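Local coordinates for protein similarities with probable monooxygenase (PDB 4HB9) that binds flavin-adenine dinucleotide and probably works as a flavin-dependent monooxygenase of the aromatic ring hydroxylase type, at residues 40-52 against 105-117. Residues are numbered along the deposited sequence; the frame is centred on the assembly and turned at random.
Sequences LPGYGIHINSFGK and QRLSISRTELKEI. With FAD (flavin-adenine dinucleotide), chain B; EDO (1,2-ethanediol), chain D; EDO (1,2-ethanediol), chain L.
Tyr-43 O is gripped twice: Arg-111 N, the first amide of helix 111-119, donates to it at 3.0 Å, and a water donates to it too, giving its other hydrogen to Pro-41 O and accepting from Thr-112 N. From here strands 44-47 and 106-110 run antiparallel. Ile-45 and Ile-109 exchange amide bonds in both directions, as do Ile-47 and Leu-107, where Ile-47 N lies 2.6 Å from Leu-107 O. Strand 72-74 continues the sheet beyond 106-110.

Arg-111 leaves its helix with CG anti to the backbone N (chi1 -180°), and the chain, extended as far as NE, carries the guanidinium past the Tyr-43 ring to the cofactor. Arg-111 CD sits 3.0 Å from Tyr-43 OH, and the ring and guanidinium planes are turned 47° apart. Arg-111 NH1 gives a nearly straight 2.8 Å bond to FAD O4', while NH2 reaches phosphate oxygen O1A in the plane of the guanidinium. The Tyr-43 ring is sandwiched between Arg-111 CB and FAD C7, both offset toward the rim, with FAD C7 3.3 Å above the plane of the Tyr-43 ring. Pro-41 CG and Ile-45 CD1 pack on the arginine's aliphatic stem, and Ile-45 CD1 also meets Leu-114 CD2.

His-46 N donates to FAD O4 at 2.8 Å; its imidazole NE2 is bonded to Met-224 O. At the helix starts, Asn-48 OD1 accepts from Gly-51 N, and Ser-110 with Glu-113 forms a capping box.

Strand 44-47 and the start of helix 111-119 therefore hold the cofactor at two places: the His-46 amide at flavin O4, the Arg-111 guanidinium at ribityl hydroxyl O4' and at O1A of the adenosine-side phosphate. The positive charge of Arg-111 probably offsets the negative charge of the pyrophosphate.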
loop_
_atom_site.group_PDB
_atom_site.type_symbol
_atom_site.label_atom_id
_atom_site.label_comp_id
_atom_site.label_asym_id
_atom_site.label_seq_id
_atom_site.Cartn_x
_atom_site.Cartn_y
_atom_site.Cartn_z
ATOM N N LEU A 40 7.903 -2.823 13.604
ATOM C CA LEU A 40 6.587 -2.986 12.998
ATOM C C LEU A 40 6.293 -1.762 12.140
ATOM O O LEU A 40 6.757 -0.670 12.448
ATOM C CB LEU A 40 5.532 -3.129 14.079
ATOM C CG LEU A 40 5.749 -4.235 15.100
ATOM C CD1 LEU A 40 4.630 -4.171 16.112
ATOM C CD2 LEU A 40 5.856 -5.610 14.456
ATOM N N PRO A 41 5.519 -1.931 11.055
ATOM C CA PRO A 41 4.991 -0.747 10.395
ATOM C C PRO A 41 4.087 0.058 11.352
ATOM O O PRO A 41 3.353 -0.522 12.153
ATOM C CB PRO A 41 4.158 -1.329 9.242
ATOM C CG PRO A 41 3.774 -2.687 9.714
ATOM C CD PRO A 41 4.985 -3.174 10.460
ATOM N N GLY A 42 4.117 1.377 11.232
ATOM C CA GLY A 42 3.393 2.260 12.144
ATOM C C GLY A 42 2.034 2.715 11.667
ATOM O O GLY A 42 1.380 3.549 12.321
ATOM N N TYR A 43 1.592 2.187 10.530
ATOM C CA TYR A 43 0.408 2.707 9.894
ATOM C C TYR A 43 -0.696 1.701 9.687
ATOM O O TYR A 43 -0.524 0.498 9.851
ATOM C CB TYR A 43 0.778 3.382 8.574
ATOM C CG TYR A 43 1.437 2.464 7.538
ATOM C CD1 TYR A 43 2.819 2.260 7.545
ATOM C CD2 TYR A 43 0.684 1.831 6.570
ATOM C CE1 TYR A 43 3.433 1.443 6.609
ATOM C CE2 TYR A 43 1.285 1.017 5.618
ATOM C CZ TYR A 43 2.651 0.840 5.631
ATOM O OH TYR A 43 3.227 0.039 4.695
ATOM N N GLY A 44 -1.847 2.247 9.325
ATOM C CA GLY A 44 -3.038 1.499 9.028
ATOM C C GLY A 44 -3.358 1.441 7.546
ATOM O O GLY A 44 -2.834 2.181 6.748
ATOM N N ILE A 45 -4.197 0.500 7.184
ATOM C CA ILE A 45 -4.654 0.340 5.807
ATOM C C ILE A 45 -6.178 0.361 5.840
ATOM O O ILE A 45 -6.790 -0.227 6.718
ATOM C CB ILE A 45 -4.096 -0.959 5.225
ATOM C CG1 ILE A 45 -2.618 -0.738 4.903
ATOM C CG2 ILE A 45 -4.828 -1.387 3.929
ATOM C CD1 ILE A 45 -1.847 -2.002 4.865
ATOM N N HIS A 46 -6.781 1.078 4.904
ATOM C CA HIS A 46 -8.218 1.084 4.737
ATOM C C HIS A 46 -8.557 0.178 3.580
ATOM O O HIS A 46 -8.064 0.389 2.492
ATOM C CB HIS A 46 -8.693 2.490 4.441
ATOM C CG HIS A 46 -8.498 3.422 5.588
ATOM N ND1 HIS A 46 -8.762 4.770 5.508
ATOM C CD2 HIS A 46 -8.088 3.187 6.857
ATOM C CE1 HIS A 46 -8.507 5.331 6.680
ATOM N NE2 HIS A 46 -8.098 4.392 7.517
ATOM N N ILE A 47 -9.368 -0.832 3.843
ATOM C CA ILE A 47 -9.759 -1.806 2.841
ATOM C C ILE A 47 -11.094 -1.416 2.199
ATOM O O ILE A 47 -12.093 -1.130 2.890
ATOM C CB ILE A 47 -9.810 -3.214 3.467
ATOM C CG1 ILE A 47 -8.416 -3.630 3.952
ATOM C CG2 ILE A 47 -10.423 -4.237 2.508
ATOM C CD1 ILE A 47 -7.368 -3.791 2.874
ATOM N N ASN A 48 -11.110 -1.356 0.870
ATOM C CA ASN A 48 -12.337 -1.012 0.164
ATOM C C ASN A 48 -12.999 -2.263 -0.404
ATOM O O ASN A 48 -12.594 -3.374 -0.071
ATOM C CB ASN A 48 -12.049 0.046 -0.895
ATOM C CG ASN A 48 -11.216 -0.486 -2.054
ATOM O OD1 ASN A 48 -11.100 -1.677 -2.279
ATOM N ND2 ASN A 48 -10.619 0.412 -2.774
ATOM N N SER A 49 -14.025 -2.103 -1.241
ATOM C CA SER A 49 -14.794 -3.253 -1.695
ATOM C C SER A 49 -13.974 -4.241 -2.526
ATOM O O SER A 49 -14.218 -5.455 -2.468
ATOM C CB SER A 49 -16.057 -2.819 -2.446
ATOM O OG SER A 49 -15.719 -2.229 -3.676
ATOM N N PHE A 50 -12.973 -3.749 -3.244
ATOM C CA PHE A 50 -12.121 -4.612 -4.056
ATOM C C PHE A 50 -11.195 -5.437 -3.182
ATOM O O PHE A 50 -11.085 -6.644 -3.365
ATOM C CB PHE A 50 -11.313 -3.803 -5.088
ATOM C CG PHE A 50 -12.163 -3.083 -6.100
ATOM C CD1 PHE A 50 -12.720 -3.766 -7.177
ATOM C CD2 PHE A 50 -12.393 -1.714 -5.988
ATOM C CE1 PHE A 50 -13.506 -3.106 -8.115
ATOM C CE2 PHE A 50 -13.185 -1.047 -6.924
ATOM C CZ PHE A 50 -13.735 -1.747 -7.986
ATOM N N GLY A 51 -10.571 -4.785 -2.195
ATOM C CA GLY A 51 -9.746 -5.451 -1.224
ATOM C C GLY A 51 -10.503 -6.463 -0.388
ATOM O O GLY A 51 -9.998 -7.570 -0.147
ATOM N N LYS A 52 -11.714 -6.092 0.029
ATOM C CA LYS A 52 -12.551 -6.939 0.844
ATOM C C LYS A 52 -12.933 -8.215 0.092
ATOM O O LYS A 52 -12.829 -9.306 0.629
ATOM C CB LYS A 52 -13.818 -6.190 1.290
ATOM C CG LYS A 52 -14.669 -6.981 2.277
ATOM C CD LYS A 52 -15.931 -6.238 2.698
ATOM C CE LYS A 52 -16.893 -7.131 3.481
ATOM N NZ LYS A 52 -17.412 -8.274 2.666
ATOM N N GLN A 105 -18.247 3.231 3.230
ATOM C CA GLN A 105 -17.900 2.583 4.503
ATOM C C GLN A 105 -16.801 1.523 4.337
ATOM O O GLN A 105 -17.075 0.397 3.931
ATOM C CB GLN A 105 -19.137 1.936 5.121
ATOM C CG GLN A 105 -18.963 1.543 6.582
ATOM C CD GLN A 105 -19.279 2.677 7.546
ATOM O OE1 GLN A 105 -19.040 3.854 7.250
ATOM N NE2 GLN A 105 -19.814 2.328 8.712
ATOM N N ARG A 106 -15.571 1.881 4.686
ATOM C CA ARG A 106 -14.425 0.994 4.494
ATOM C C ARG A 106 -14.094 0.205 5.763
ATOM O O ARG A 106 -14.697 0.432 6.820
ATOM C CB ARG A 106 -13.230 1.829 4.037
ATOM C CG ARG A 106 -13.278 2.142 2.544
ATOM C CD ARG A 106 -12.717 3.507 2.204
ATOM N NE ARG A 106 -12.613 3.696 0.755
ATOM C CZ ARG A 106 -13.644 3.884 -0.076
ATOM N NH1 ARG A 106 -14.898 3.902 0.370
ATOM N NH2 ARG A 106 -13.423 4.044 -1.379
ATOM N N LEU A 107 -13.128 -0.707 5.651
ATOM C CA LEU A 107 -12.624 -1.449 6.785
ATOM C C LEU A 107 -11.219 -0.980 7.123
ATOM O O LEU A 107 -10.350 -0.915 6.258
ATOM C CB LEU A 107 -12.638 -2.937 6.472
ATOM C CG LEU A 107 -14.060 -3.478 6.316
ATOM C CD1 LEU A 107 -14.055 -4.837 5.634
ATOM C CD2 LEU A 107 -14.716 -3.568 7.675
ATOM N N SER A 108 -11.000 -0.689 8.387
ATOM C CA SER A 108 -9.757 -0.127 8.851
ATOM C C SER A 108 -9.032 -1.170 9.686
ATOM O O SER A 108 -9.621 -1.785 10.554
ATOM C CB SER A 108 -10.041 1.158 9.644
ATOM O OG SER A 108 -8.857 1.670 10.216
ATOM N N ILE A 109 -7.768 -1.418 9.365
ATOM C CA ILE A 109 -6.955 -2.390 10.092
ATOM C C ILE A 109 -5.503 -1.898 10.129
ATOM O O ILE A 109 -5.099 -1.090 9.293
ATOM C CB ILE A 109 -7.088 -3.790 9.446
ATOM C CG1 ILE A 109 -6.446 -4.878 10.327
ATOM C CG2 ILE A 109 -6.590 -3.736 8.007
ATOM C CD1 ILE A 109 -6.758 -6.312 9.910
ATOM N N SER A 110 -4.713 -2.341 11.108
ATOM C CA SER A 110 -3.310 -1.974 11.104
ATOM C C SER A 110 -2.618 -2.804 10.035
ATOM O O SER A 110 -3.038 -3.924 9.744
ATOM C CB SER A 110 -2.638 -2.208 12.463
ATOM O OG SER A 110 -2.629 -3.583 12.791
ATOM N N ARG A 111 -1.568 -2.250 9.448
ATOM C CA ARG A 111 -0.730 -3.047 8.545
ATOM C C ARG A 111 -0.168 -4.270 9.250
ATOM O O ARG A 111 -0.167 -5.374 8.679
ATOM C CB ARG A 111 0.391 -2.237 7.921
ATOM C CG ARG A 111 1.213 -3.122 6.990
ATOM C CD ARG A 111 2.207 -2.390 6.124
ATOM N NE ARG A 111 2.890 -3.343 5.243
ATOM C CZ ARG A 111 2.720 -3.435 3.917
ATOM N NH1 ARG A 111 1.903 -2.623 3.278
ATOM N NH2 ARG A 111 3.371 -4.373 3.236
ATOM N N THR A 112 0.270 -4.114 10.496
ATOM C CA THR A 112 0.853 -5.260 11.220
ATOM C C THR A 112 -0.162 -6.409 11.398
ATOM O O THR A 112 0.154 -7.553 11.110
ATOM C CB THR A 112 1.529 -4.888 12.554
ATOM O OG1 THR A 112 2.056 -6.079 13.166
ATOM C CG2 THR A 112 0.553 -4.244 13.526
ATOM N N GLU A 113 -1.396 -6.111 11.798
ATOM C CA GLU A 113 -2.400 -7.166 11.918
ATOM C C GLU A 113 -2.745 -7.811 10.589
ATOM O O GLU A 113 -2.931 -9.010 10.529
ATOM C CB GLU A 113 -3.698 -6.651 12.556
ATOM C CG GLU A 113 -3.610 -6.312 14.050
ATOM C CD GLU A 113 -4.791 -5.424 14.462
ATOM O OE1 GLU A 113 -4.907 -4.292 13.922
ATOM O OE2 GLU A 113 -5.673 -5.912 15.207
ATOM N N LEU A 114 -2.903 -6.999 9.552
ATOM C CA LEU A 114 -3.237 -7.501 8.248
ATOM C C LEU A 114 -2.155 -8.466 7.778
ATOM O O LEU A 114 -2.483 -9.573 7.285
ATOM C CB LEU A 114 -3.442 -6.374 7.250
ATOM C CG LEU A 114 -3.818 -6.774 5.830
ATOM C CD1 LEU A 114 -5.095 -7.583 5.795
ATOM C CD2 LEU A 114 -3.943 -5.536 4.974
ATOM N N LYS A 115 -0.890 -8.099 7.970
ATOM C CA LYS A 115 0.222 -9.005 7.568
ATOM C C LYS A 115 0.237 -10.321 8.355
ATOM O O LYS A 115 0.459 -11.390 7.790
ATOM C CB LYS A 115 1.584 -8.329 7.670
ATOM C CG LYS A 115 1.876 -7.318 6.562
ATOM C CD LYS A 115 1.772 -7.871 5.135
ATOM C CE LYS A 115 2.650 -9.104 4.855
ATOM N NZ LYS A 115 4.064 -8.874 5.255
ATOM N N GLU A 116 0.013 -10.251 9.660
ATOM C CA GLU A 116 -0.054 -11.466 10.481
ATOM C C GLU A 116 -1.170 -12.394 10.010
ATOM O O GLU A 116 -0.976 -13.615 9.944
ATOM C CB GLU A 116 -0.227 -11.132 11.977
ATOM C CG GLU A 116 0.984 -10.436 12.582
ATOM C CD GLU A 116 2.287 -11.201 12.374
ATOM O OE1 GLU A 116 2.478 -12.235 13.025
ATOM O OE2 GLU A 116 3.128 -10.752 11.571
ATOM N N ILE A 117 -2.322 -11.813 9.650
ATOM C CA ILE A 117 -3.437 -12.567 9.119
ATOM C C ILE A 117 -3.145 -13.170 7.746
ATOM O O ILE A 117 -3.457 -14.330 7.491
ATOM C CB ILE A 117 -4.700 -11.699 9.081
ATOM C CG1 ILE A 117 -5.145 -11.435 10.523
ATOM C CG2 ILE A 117 -5.801 -12.348 8.269
ATOM C CD1 ILE A 117 -6.147 -10.307 10.627
HETATM P PA FAD B . 4.472 -4.762 -0.440
HETATM O O1A FAD B . 3.276 -5.014 0.439
HETATM O O2A FAD B . 5.422 -3.623 -0.295
HETATM O O5B FAD B . 5.322 -6.116 -0.507
HETATM C C5B FAD B . 6.529 -6.217 -1.240
HETATM C C4B FAD B . 7.275 -7.379 -0.613
HETATM O O4B FAD B . 8.368 -7.743 -1.475
HETATM C C3B FAD B . 7.859 -7.056 0.776
HETATM O O3B FAD B . 7.603 -8.106 1.711
HETATM C C2B FAD B . 9.337 -6.911 0.474
HETATM O O2B FAD B . 10.209 -7.209 1.549
HETATM C C1B FAD B . 9.508 -7.925 -0.666
HETATM N N9A FAD B . 10.673 -7.730 -1.531
HETATM C C8A FAD B . 11.102 -6.571 -2.098
HETATM N N7A FAD B . 12.181 -6.791 -2.903
HETATM C C5A FAD B . 12.437 -8.115 -2.833
HETATM C C6A FAD B . 13.456 -8.996 -3.437
HETATM N N6A FAD B . 14.382 -8.419 -4.237
HETATM N N1A FAD B . 13.430 -10.310 -3.131
HETATM C C2A FAD B . 12.471 -10.829 -2.331
HETATM N N3A FAD B . 11.506 -10.093 -1.745
HETATM C C4A FAD B . 11.445 -8.738 -1.964
HETATM N N1 FAD B . -3.096 1.091 0.601
HETATM C C2 FAD B . -4.446 1.032 0.655
HETATM O O2 FAD B . -5.118 0.390 -0.226
HETATM N N3 FAD B . -5.109 1.647 1.652
HETATM C C4 FAD B . -4.535 2.386 2.606
HETATM O O4 FAD B . -5.236 2.936 3.496
HETATM C C4X FAD B . -3.076 2.533 2.590
HETATM N N5 FAD B . -2.404 3.254 3.531
HETATM C C5X FAD B . -1.057 3.361 3.460
HETATM C C6 FAD B . -0.358 4.113 4.397
HETATM C C7 FAD B . 1.033 4.230 4.349
HETATM C C7M FAD B . 1.794 5.051 5.373
HETATM C C8 FAD B . 1.781 3.554 3.276
HETATM C C8M FAD B . 3.289 3.651 3.203
HETATM C C9 FAD B . 1.088 2.799 2.334
HETATM C C9A FAD B . -0.300 2.667 2.374
HETATM N N10 FAD B . -0.997 1.902 1.413
HETATM C C10 FAD B . -2.383 1.821 1.487
HETATM C "C1'" FAD B . -0.314 1.233 0.286
HETATM C "C2'" FAD B . 0.002 -0.236 0.561
HETATM O "O2'" FAD B . 0.654 -0.393 1.810
HETATM C "C3'" FAD B . 0.904 -0.764 -0.552
HETATM O "O3'" FAD B . 0.412 -0.288 -1.804
HETATM C "C4'" FAD B . 0.902 -2.286 -0.565
HETATM O "O4'" FAD B . 1.770 -2.727 0.463
HETATM C "C5'" FAD B . 1.380 -2.855 -1.884
HETATM O "O5'" FAD B . 1.334 -4.262 -1.771
HETATM P P FAD B . 2.487 -5.106 -2.512
HETATM O O1P FAD B . 2.210 -6.536 -2.114
HETATM O O2P FAD B . 2.527 -4.705 -3.962
HETATM O O3P FAD B . 3.910 -4.634 -1.939
HETATM C C1 EDO D . -16.206 0.899 -2.147
HETATM O O1 EDO D . -15.385 0.647 -0.995
HETATM C C2 EDO D . -15.399 1.482 -3.308
HETATM O O2 EDO D . -14.318 0.616 -3.686
HETATM C C1 EDO L . 7.562 -9.408 6.056
HETATM O O1 EDO L . 7.109 -10.351 5.082
HETATM C C2 EDO L . 8.607 -8.536 5.395
HETATM O O2 EDO L . 8.006 -7.704 4.393
HETATM O O HOH W 1 0.737 -1.350 11.430
HETATM O O HOH W 2 -9.403 2.946 0.707
#